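Local coordinates for protein muramidase (Sodiomyces alcalophilus, PDB 6ZM8) that hydrolyses the glycan backbone of bacterial peptidoglycan as a fungal lysozyme (muramidase) of glycoside hydrolase family 25, at residues K30-T35 / R74-N79; V133-T138 / P156-R161; W179-K184 / S191-G196. All blocks are in the same frame, centred on the assembly; numbering follows the deposited sequence.

Contact 1 of 3, residues K30-T35 / R74-N79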
loop_
_atom_site.group_PDB
_atom_site.type_symbol
_atom_site.label_atom_id
_atom_site.label_comp_id
_atom_site.label_asym_id
_atom_site.label_seq_id
_atom_site.Cartn_x
_atom_site.Cartn_y
_atom_site.Cartn_z
ATOM N N LYS A 30 -6.067 4.507 -3.675
ATOM C CA LYS A 30 -5.032 5.521 -3.848
ATOM C C LYS A 30 -5.492 6.845 -3.262
ATOM O O LYS A 30 -6.582 7.356 -3.602
ATOM C CB LYS A 30 -4.712 5.742 -5.317
ATOM C CG LYS A 30 -3.531 6.707 -5.514
ATOM C CD LYS A 30 -3.054 6.769 -6.944
ATOM C CE LYS A 30 -1.939 7.792 -7.113
ATOM N NZ LYS A 30 -1.440 7.800 -8.490
ATOM N N ALA A 31 -4.646 7.448 -2.420
ATOM C CA ALA A 31 -4.906 8.773 -1.867
ATOM C C ALA A 31 -4.051 9.816 -2.555
ATOM O O ALA A 31 -4.610 10.863 -3.007
ATOM C CB ALA A 31 -4.689 8.814 -0.368
ATOM N N THR A 32 -2.731 9.671 -2.524
ATOM C CA THR A 32 -1.808 10.736 -2.857
ATOM C C THR A 32 -0.664 10.232 -3.709
ATOM O O THR A 32 -0.368 9.022 -3.767
ATOM C CB THR A 32 -1.259 11.414 -1.574
ATOM O OG1 THR A 32 -0.797 10.392 -0.681
ATOM C CG2 THR A 32 -2.312 12.230 -0.859
ATOM N N GLU A 33 0.032 11.194 -4.325
ATOM C CA GLU A 33 1.273 10.944 -5.038
ATOM C C GLU A 33 2.145 12.186 -4.896
ATOM O O GLU A 33 1.648 13.323 -5.024
ATOM C CB GLU A 33 1.007 10.620 -6.517
ATOM C CG GLU A 33 2.270 10.493 -7.356
ATOM C CD GLU A 33 2.023 9.955 -8.748
ATOM O OE1 GLU A 33 0.929 9.341 -9.001
ATOM O OE2 GLU A 33 2.962 10.153 -9.562
ATOM N N GLY A 34 3.425 11.989 -4.602
ATOM C CA GLY A 34 4.268 13.145 -4.399
ATOM C C GLY A 34 3.755 14.039 -3.278
ATOM O O GLY A 34 3.292 13.568 -2.267
ATOM N N THR A 35 3.873 15.369 -3.499
ATOM C CA THR A 35 3.329 16.336 -2.529
ATOM C C THR A 35 2.223 17.183 -3.157
ATOM O O THR A 35 1.806 18.156 -2.516
ATOM C CB THR A 35 4.375 17.236 -1.912
ATOM O OG1 THR A 35 5.037 17.926 -2.986
ATOM C CG2 THR A 35 5.375 16.471 -1.090
ATOM N N ARG A 74 3.931 13.257 5.489
ATOM C CA ARG A 74 3.017 14.272 6.027
ATOM C C ARG A 74 1.870 14.517 5.059
ATOM O O ARG A 74 0.702 14.650 5.477
ATOM C CB ARG A 74 3.748 15.602 6.286
ATOM C CG ARG A 74 4.628 15.605 7.503
ATOM C CD ARG A 74 5.227 16.983 7.816
ATOM N NE ARG A 74 6.346 17.324 6.941
ATOM C CZ ARG A 74 7.667 16.999 7.151
ATOM N NH1 ARG A 74 7.934 16.234 8.203
ATOM N NH2 ARG A 74 8.587 17.316 6.285
ATOM N N TYR A 75 2.166 14.658 3.775
ATOM C CA TYR A 75 1.121 14.925 2.779
ATOM C C TYR A 75 0.119 13.769 2.739
ATOM O O TYR A 75 -1.097 13.973 2.733
ATOM C CB TYR A 75 1.776 15.145 1.419
ATOM C CG TYR A 75 0.813 15.550 0.339
ATOM C CD1 TYR A 75 0.183 16.764 0.364
ATOM C CD2 TYR A 75 0.547 14.723 -0.739
ATOM C CE1 TYR A 75 -0.678 17.178 -0.659
ATOM C CE2 TYR A 75 -0.307 15.100 -1.762
ATOM C CZ TYR A 75 -0.898 16.336 -1.736
ATOM O OH TYR A 75 -1.692 16.703 -2.784
ATOM N N PHE A 76 0.631 12.542 2.696
ATOM C CA PHE A 76 -0.228 11.356 2.696
ATOM C C PHE A 76 -1.100 11.296 3.948
ATOM O O PHE A 76 -2.326 11.119 3.859
ATOM C CB PHE A 76 0.677 10.129 2.589
ATOM C CG PHE A 76 -0.031 8.815 2.700
ATOM C CD1 PHE A 76 -1.135 8.489 1.905
ATOM C CD2 PHE A 76 0.475 7.828 3.558
ATOM C CE1 PHE A 76 -1.694 7.221 1.965
ATOM C CE2 PHE A 76 -0.088 6.559 3.600
ATOM C CZ PHE A 76 -1.172 6.251 2.796
ATOM N N ALA A 77 -0.484 11.433 5.137
ATOM C CA ALA A 77 -1.233 11.293 6.386
ATOM C C ALA A 77 -2.312 12.363 6.529
ATOM O O ALA A 77 -3.298 12.133 7.212
ATOM C CB ALA A 77 -0.302 11.298 7.565
ATOM N N SER A 78 -2.108 13.534 5.915
ATOM C CA SER A 78 -3.067 14.643 5.976
ATOM C C SER A 78 -4.165 14.542 4.925
ATOM O O SER A 78 -5.105 15.341 4.995
ATOM C CB SER A 78 -2.308 16.009 5.780
ATOM O OG SER A 78 -1.491 16.295 6.854
ATOM N N ASN A 79 -4.027 13.661 3.953
ATOM C CA ASN A 79 -4.889 13.664 2.768
ATOM C C ASN A 79 -5.373 12.255 2.420
ATOM O O ASN A 79 -5.534 11.934 1.240
ATOM C CB ASN A 79 -4.178 14.321 1.576
ATOM C CG ASN A 79 -3.975 15.801 1.808
ATOM O OD1 ASN A 79 -4.944 16.581 1.745
ATOM N ND2 ASN A 79 -2.787 16.190 2.105
HETATM O O HOH W 1 -6.345 12.466 -1.351
#

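Contact 2 of 3, residues V133-T138 / P156-R161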
loop_
_atom_site.group_PDB
_atom_site.type_symbol
_atom_site.label_atom_id
_atom_site.label_comp_id
_atom_site.label_asym_id
_atom_site.label_seq_id
_atom_site.Cartn_x
_atom_site.Cartn_y
_atom_site.Cartn_z
ATOM N N VAL A 133 2.477 -0.184 5.549
ATOM C CA VAL A 133 2.742 -1.287 4.640
ATOM C C VAL A 133 3.651 -0.789 3.514
ATOM O O VAL A 133 3.551 0.380 3.108
ATOM C CB VAL A 133 1.374 -1.767 4.100
ATOM C CG1 VAL A 133 1.485 -2.708 2.907
ATOM C CG2 VAL A 133 0.583 -2.435 5.224
ATOM N N ILE A 134 4.534 -1.658 3.022
ATOM C CA ILE A 134 5.333 -1.350 1.836
ATOM C C ILE A 134 4.833 -2.214 0.682
ATOM O O ILE A 134 4.867 -3.450 0.775
ATOM C CB ILE A 134 6.825 -1.571 2.093
ATOM C CG1 ILE A 134 7.343 -0.490 3.036
ATOM C CG2 ILE A 134 7.619 -1.597 0.772
ATOM C CD1 ILE A 134 8.772 -0.696 3.510
ATOM N N TYR A 135 4.399 -1.541 -0.395
ATOM C CA TYR A 135 4.048 -2.198 -1.662
ATOM C C TYR A 135 5.230 -2.029 -2.611
ATOM O O TYR A 135 5.677 -0.903 -2.864
ATOM C CB TYR A 135 2.801 -1.568 -2.270
ATOM C CG TYR A 135 2.513 -2.046 -3.690
ATOM C CD1 TYR A 135 3.117 -1.435 -4.789
ATOM C CD2 TYR A 135 1.632 -3.088 -3.936
ATOM C CE1 TYR A 135 2.853 -1.845 -6.074
ATOM C CE2 TYR A 135 1.322 -3.495 -5.230
ATOM C CZ TYR A 135 1.938 -2.864 -6.318
ATOM O OH TYR A 135 1.654 -3.196 -7.611
ATOM N N THR A 136 5.709 -3.148 -3.134
ATOM C CA THR A 136 6.811 -3.107 -4.087
ATOM C C THR A 136 6.828 -4.426 -4.870
ATOM O O THR A 136 5.948 -5.276 -4.728
ATOM C CB THR A 136 8.146 -2.825 -3.343
ATOM O OG1 THR A 136 9.135 -2.408 -4.290
ATOM C CG2 THR A 136 8.650 -4.002 -2.540
ATOM N N THR A 137 7.871 -4.566 -5.703
ATOM C CA THR A 137 8.177 -5.816 -6.361
ATOM C C THR A 137 9.580 -6.237 -5.961
ATOM O O THR A 137 10.438 -5.410 -5.649
ATOM C CB THR A 137 8.077 -5.719 -7.888
ATOM O OG1 THR A 137 9.152 -4.889 -8.333
ATOM C CG2 THR A 137 6.730 -5.182 -8.331
ATOM N N THR A 138 9.846 -7.555 -6.005
ATOM C CA THR A 138 11.162 -8.009 -5.601
ATOM C C THR A 138 12.253 -7.467 -6.535
ATOM O O THR A 138 13.338 -7.095 -6.070
ATOM C CB THR A 138 11.194 -9.534 -5.490
ATOM O OG1 THR A 138 10.226 -9.845 -4.507
ATOM C CG2 THR A 138 12.559 -10.056 -5.112
ATOM N N PRO A 156 4.715 -4.329 7.181
ATOM C CA PRO A 156 4.198 -5.492 6.469
ATOM C C PRO A 156 4.421 -5.348 4.952
ATOM O O PRO A 156 4.300 -4.232 4.410
ATOM C CB PRO A 156 2.694 -5.484 6.796
ATOM C CG PRO A 156 2.622 -4.711 8.123
ATOM C CD PRO A 156 3.680 -3.639 7.971
ATOM N N LEU A 157 4.659 -6.465 4.295
ATOM C CA LEU A 157 4.930 -6.473 2.856
ATOM C C LEU A 157 3.660 -6.707 2.053
ATOM O O LEU A 157 2.923 -7.669 2.285
ATOM C CB LEU A 157 5.913 -7.610 2.556
ATOM C CG LEU A 157 6.266 -7.789 1.069
ATOM C CD1 LEU A 157 7.018 -6.575 0.515
ATOM C CD2 LEU A 157 7.085 -9.071 0.917
ATOM N N TRP A 158 3.481 -5.841 1.054
ATOM C CA TRP A 158 2.452 -5.990 0.018
ATOM C C TRP A 158 3.228 -6.188 -1.299
ATOM O O TRP A 158 3.768 -5.239 -1.859
ATOM C CB TRP A 158 1.550 -4.769 0.012
ATOM C CG TRP A 158 0.433 -4.780 -0.970
ATOM C CD1 TRP A 158 0.026 -5.775 -1.810
ATOM C CD2 TRP A 158 -0.456 -3.670 -1.200
ATOM N NE1 TRP A 158 -1.056 -5.349 -2.570
ATOM C CE2 TRP A 158 -1.357 -4.058 -2.215
ATOM C CE3 TRP A 158 -0.517 -2.366 -0.687
ATOM C CZ2 TRP A 158 -2.307 -3.183 -2.747
ATOM C CZ3 TRP A 158 -1.438 -1.480 -1.231
ATOM C CH2 TRP A 158 -2.319 -1.895 -2.248
ATOM N N ILE A 159 3.345 -7.448 -1.704
ATOM C CA ILE A 159 4.195 -7.798 -2.845
ATOM C C ILE A 159 3.334 -7.939 -4.094
ATOM O O ILE A 159 2.245 -8.515 -4.018
ATOM C CB ILE A 159 4.989 -9.080 -2.531
ATOM C CG1 ILE A 159 6.139 -9.312 -3.504
ATOM C CG2 ILE A 159 4.106 -10.325 -2.403
ATOM C CD1 ILE A 159 7.229 -8.267 -3.417
ATOM N N ALA A 160 3.849 -7.485 -5.224
ATOM C CA ALA A 160 3.137 -7.620 -6.490
ATOM C C ALA A 160 3.867 -8.626 -7.396
ATOM O O ALA A 160 5.058 -8.476 -7.666
ATOM C CB ALA A 160 2.989 -6.300 -7.192
ATOM N N ARG A 161 3.097 -9.597 -7.896
ATOM C CA ARG A 161 3.603 -10.532 -8.910
ATOM C C ARG A 161 2.377 -11.223 -9.522
ATOM O O ARG A 161 1.669 -11.956 -8.814
ATOM C CB ARG A 161 4.542 -11.579 -8.339
ATOM C CG ARG A 161 5.143 -12.455 -9.439
ATOM C CD ARG A 161 5.882 -13.645 -8.912
ATOM N NE ARG A 161 6.625 -14.298 -9.951
ATOM C CZ ARG A 161 6.817 -15.580 -9.995
ATOM N NH1 ARG A 161 6.235 -16.452 -9.211
ATOM N NH2 ARG A 161 7.677 -16.062 -10.858
HETATM O O HOH W 2 7.674 -9.322 -6.867
#

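Contact 3 of 3, residues W179-K184 / S191-G196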
loop_
_atom_site.group_PDB
_atom_site.type_symbol
_atom_site.label_atom_id
_atom_site.label_comp_id
_atom_site.label_asym_id
_atom_site.label_seq_id
_atom_site.Cartn_x
_atom_site.Cartn_y
_atom_site.Cartn_z
ATOM N N TRP A 179 -0.601 -9.928 -1.170
ATOM C CA TRP A 179 -0.031 -10.302 -2.470
ATOM C C TRP A 179 -0.997 -9.819 -3.544
ATOM O O TRP A 179 -2.155 -10.262 -3.600
ATOM C CB TRP A 179 0.156 -11.824 -2.560
ATOM C CG TRP A 179 0.532 -12.331 -3.925
ATOM C CD1 TRP A 179 1.117 -11.685 -4.974
ATOM C CD2 TRP A 179 0.266 -13.679 -4.376
ATOM N NE1 TRP A 179 1.261 -12.529 -6.036
ATOM C CE2 TRP A 179 0.724 -13.752 -5.716
ATOM C CE3 TRP A 179 -0.311 -14.813 -3.799
ATOM C CZ2 TRP A 179 0.565 -14.893 -6.503
ATOM C CZ3 TRP A 179 -0.464 -15.938 -4.558
ATOM C CH2 TRP A 179 -0.037 -15.969 -5.899
ATOM N N GLN A 180 -0.527 -8.877 -4.368
ATOM C CA GLN A 180 -1.276 -8.400 -5.532
ATOM C C GLN A 180 -0.953 -9.366 -6.687
ATOM O O GLN A 180 0.167 -9.392 -7.185
ATOM C CB GLN A 180 -0.867 -6.984 -5.900
ATOM C CG GLN A 180 -1.885 -6.325 -6.832
ATOM C CD GLN A 180 -1.349 -4.972 -7.255
ATOM O OE1 GLN A 180 -0.352 -4.912 -8.005
ATOM N NE2 GLN A 180 -1.916 -3.904 -6.742
ATOM N N TYR A 181 -1.963 -10.157 -7.062
ATOM C CA TYR A 181 -1.747 -11.302 -7.943
ATOM C C TYR A 181 -2.371 -11.130 -9.334
ATOM O O TYR A 181 -2.080 -11.940 -10.205
ATOM C CB TYR A 181 -2.180 -12.618 -7.279
ATOM C CG TYR A 181 -3.661 -12.728 -7.028
ATOM C CD1 TYR A 181 -4.258 -12.156 -5.899
ATOM C CD2 TYR A 181 -4.480 -13.419 -7.908
ATOM C CE1 TYR A 181 -5.631 -12.255 -5.680
ATOM C CE2 TYR A 181 -5.839 -13.532 -7.696
ATOM C CZ TYR A 181 -6.423 -12.925 -6.590
ATOM O OH TYR A 181 -7.779 -13.024 -6.448
ATOM N N ASN A 182 -3.171 -10.080 -9.551
ATOM C CA ASN A 182 -3.568 -9.724 -10.905
ATOM C C ASN A 182 -3.982 -8.253 -10.910
ATOM O O ASN A 182 -4.156 -7.640 -9.866
ATOM C CB ASN A 182 -4.662 -10.664 -11.477
ATOM C CG ASN A 182 -5.997 -10.535 -10.790
ATOM O OD1 ASN A 182 -6.526 -9.428 -10.613
ATOM N ND2 ASN A 182 -6.578 -11.665 -10.422
ATOM N N ASP A 183 -4.122 -7.734 -12.136
ATOM C CA ASP A 183 -4.661 -6.401 -12.389
ATOM C C ASP A 183 -6.032 -6.472 -13.062
ATOM O O ASP A 183 -6.379 -5.601 -13.895
ATOM C CB ASP A 183 -3.696 -5.513 -13.132
ATOM C CG ASP A 183 -3.263 -6.014 -14.488
ATOM O OD1 ASP A 183 -3.738 -7.051 -14.929
ATOM O OD2 ASP A 183 -2.433 -5.321 -15.124
ATOM N N LYS A 184 -6.814 -7.473 -12.660
ATOM C CA LYS A 184 -8.064 -7.832 -13.322
ATOM C C LYS A 184 -9.183 -8.009 -12.299
ATOM O O LYS A 184 -10.021 -8.907 -12.433
ATOM C CB LYS A 184 -7.896 -9.097 -14.167
ATOM C CG LYS A 184 -6.868 -9.027 -15.253
ATOM C CD LYS A 184 -6.630 -10.386 -15.870
ATOM C CE LYS A 184 -5.771 -10.312 -17.105
ATOM N NZ LYS A 184 -5.469 -11.654 -17.622
ATOM N N SER A 191 -6.313 -7.305 -7.859
ATOM C CA SER A 191 -6.757 -8.280 -6.876
ATOM C C SER A 191 -5.624 -8.624 -5.913
ATOM O O SER A 191 -4.481 -8.795 -6.339
ATOM C CB SER A 191 -7.218 -9.574 -7.546
ATOM O OG SER A 191 -8.244 -9.304 -8.505
ATOM N N ASN A 192 -5.988 -8.770 -4.636
ATOM C CA ASN A 192 -5.041 -9.077 -3.577
ATOM C C ASN A 192 -5.526 -10.266 -2.742
ATOM O O ASN A 192 -6.718 -10.478 -2.534
ATOM C CB ASN A 192 -4.895 -7.892 -2.606
ATOM C CG ASN A 192 -4.359 -6.678 -3.334
ATOM O OD1 ASN A 192 -3.255 -6.708 -3.865
ATOM N ND2 ASN A 192 -5.155 -5.601 -3.365
ATOM N N TRP A 193 -4.541 -10.969 -2.176
ATOM C CA TRP A 193 -4.754 -11.889 -1.061
ATOM C C TRP A 193 -4.143 -11.296 0.190
ATOM O O TRP A 193 -3.023 -10.774 0.154
ATOM C CB TRP A 193 -4.084 -13.241 -1.300
ATOM C CG TRP A 193 -4.616 -14.015 -2.467
ATOM C CD1 TRP A 193 -3.912 -14.445 -3.544
ATOM C CD2 TRP A 193 -5.975 -14.457 -2.702
ATOM N NE1 TRP A 193 -4.704 -15.140 -4.418
ATOM C CE2 TRP A 193 -5.992 -15.124 -3.964
ATOM C CE3 TRP A 193 -7.172 -14.344 -1.991
ATOM C CZ2 TRP A 193 -7.169 -15.659 -4.512
ATOM C CZ3 TRP A 193 -8.330 -14.868 -2.538
ATOM C CH2 TRP A 193 -8.323 -15.521 -3.770
ATOM N N PHE A 194 -4.847 -11.448 1.308
ATOM C CA PHE A 194 -4.279 -11.242 2.637
ATOM C C PHE A 194 -3.899 -12.608 3.200
ATOM O O PHE A 194 -4.706 -13.542 3.209
ATOM C CB PHE A 194 -5.310 -10.565 3.565
ATOM C CG PHE A 194 -4.858 -10.551 5.010
ATOM C CD1 PHE A 194 -3.858 -9.702 5.443
ATOM C CD2 PHE A 194 -5.450 -11.417 5.940
ATOM C CE1 PHE A 194 -3.461 -9.703 6.776
ATOM C CE2 PHE A 194 -5.054 -11.411 7.268
ATOM C CZ PHE A 194 -4.069 -10.563 7.684
ATOM N N ASN A 195 -2.652 -12.696 3.702
ATOM C CA ASN A 195 -2.078 -13.947 4.203
ATOM C C ASN A 195 -2.429 -14.170 5.671
ATOM O O ASN A 195 -1.563 -14.117 6.521
ATOM C CB ASN A 195 -0.565 -13.889 4.024
ATOM C CG ASN A 195 0.146 -15.162 4.330
ATOM O OD1 ASN A 195 -0.497 -16.214 4.462
ATOM N ND2 ASN A 195 1.448 -15.082 4.435
ATOM N N GLY A 196 -3.658 -14.490 5.937
ATOM C CA GLY A 196 -4.090 -14.772 7.282
ATOM C C GLY A 196 -5.588 -14.880 7.355
ATOM O O GLY A 196 -6.283 -14.789 6.333
HETATM O O HOH W 3 -8.736 -11.544 -4.458
#

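Contact 1 of 3, residues K30-T35 / R74-N79
Thr-32 is wedged between the two aromatic rings of helix 69-78, its methyl branch turned to Tyr-75 and its hydroxyl branch to Phe-76. CG2 of Thr-32 lies 3.6 Å from CE2 of Tyr-75, and the two side chains pass alongside each other, running opposite ways. The same CG2 of Thr-32 touches CB of Asn-79 at 3.7 Å, the two side chains set roughly perpendicular. OG1 of Thr-32 comes within 3.2 Å of CD1 of Phe-76, set there by its position between backbone N and carbonyl carbon (chi1 49°), and is hydrogen-bonded to ND1 of His-60. Phe-76 also takes CB of Ala-31 at its ring edge, 4.1 Å from CE1. The Tyr-75 ring reaches toward the loop residues Gly-34 and Thr-35 that follow the strand, with CG anti to the backbone N (chi1 -175°). The carbonyl O of Thr-35 lies over one of its faces, toward the rim and 3.3 Å from Tyr-75 CE1, while Gly-34 O approaches CD2 obliquely. Gly-34 O is buried here and has no polar partner in the model. OH of Tyr-75 is hydrogen-bonded to NZ of Lys-38. Within the helical segment, ND2 of Asn-79 donates to Tyr-75 O at 2.9 Å, on a lone pair in the carbonyl plane, which ties the amide back to the backbone one turn earlier. A water donates to both Ala-31 O and Asn-79 O, bridging the backbones. The short strand and helix axes run in roughly opposite directions, 150° between them, 7.9 Å apart at closest approach. As in other TIM-barrel folds, the helix packs on the outside of the sheet: strand 55-61 flanks strand 26-33 and touches Phe-76 through Ala-58, while helix 110-128 meets the same ring through Phe-120 and Tyr-124.

Contact 2 of 3, residues V133-T138 / P156-R161
Val-133 to Thr-136 pair with Leu-157 to Ala-160 as adjacent parallel strands of the TIM-barrel-type sheet, the two ends of a beta-alpha-beta unit whose crossover includes helix 138-145. Four backbone bonds alternate across the pair. Ile-134 N gives to Pro-156 O (2.9 Å) nearly in line with the carbonyl, and Trp-158 N returns to Ile-134 O with the donor tilted 30° from the carbonyl plane. Thr-136 N then gives to Trp-158 O, and Ala-160 N to Thr-136 O. Trp-158 O also receives a CA-H...O contact from Tyr-135 CA at 3.1 Å. Beyond the strands, a water accepts from Thr-138 N and donates to Ala-160 O, carrying the pairing past its last direct bond.

The side-chain polar groups look elsewhere: Tyr-135 OH bonds to Gln-180 OE1, Trp-158 NE1 to Asn-192 OD1, and Thr-136 OG1 to Ile-96 O. Thr-137 OG1 caps the following helix at Trp-140 N and also bonds to Tyr-98 OH. Tyr-135 and Trp-158 form an edge-to-face (T-shaped) pair, planes at 78°, the Tyr-135 ring and the five-membered ring of Trp-158 4.8 Å apart between centroids, while CG1 of Val-133 meets Trp-158 at its ring edge. CB of Ala-160 packs 3.4 Å from OH of Tyr-135. With CG opposite its backbone N (chi1 171°), Tyr-135 presents CD2 at its ring edge over the centre of the indole, 3.5 Å from Trp-158 CD2.

Contact 3 of 3, residues W179-K184 / S191-G196
Tyr-181 lies flat on Trp-193 in an offset stack, planes 4° apart, phenol and pyrrole centroids 3.8 Å apart. Its opposite face receives CB of Ser-191, 3.6 Å from Tyr-181 CZ, sandwiching the ring. Placing CG between backbone N and carbonyl carbon (chi1 66°) swings the phenol to the partner strand, where a water joins its OH to Asn-192 O. Replacing Tyr-181 by an alanine would probably leave the Trp-193 indole without its stacking partner and this water without its phenol. Trp-179 completes the aromatic cluster, CE3 3.6 Å from CD1 of Trp-193. Nearer the hairpin loop, Ser-191 OG donates to Asn-182 OD1 (2.7 Å), which takes Lys-184 N from the opposite face of its amide plane, closing an Asx turn. Behind these, Trp-179 and Trp-193 exchange N-to-O bonds, Ser-191 O accepts from Tyr-181 N and Ser-191 N gives to Asn-182 O. On the face of Gln-180 and Asn-192, NE2 and ND2 both bond Asp-6 OD2, while Gln-180 OE1 is hydrogen-bonded to Tyr-162 OH. Arg-1 makes a cation-pi contact with Trp-193. This is an antiparallel beta hairpin, bulged between Gln-180 and Asn-182, whose second strand pairs on with strand 2-7 in the barrel sheet.

In the fold
From the N terminus, contact 1 comes first, closing the excursion from strand 26-33 through strand 55-61 to helix 69-78 and so fastening an outer helix to the early part of the sheet. Contact 2 opens only after it has closed and draws together the ends of a beta-alpha-beta crossover. Contact 3 follows and closes the short loop of the final hairpin, whose second strand also pairs with strand 2-7. The three are in series, neither nested nor crossed. Contacts 2 and 3 touch, since strands 157-160 and 178-182 are sheet neighbours: Ile-159 O probably accepts from Gln-180 N. Contact 1 stands apart, its centre about 23 Å from that of contact 3, across the chain's centre.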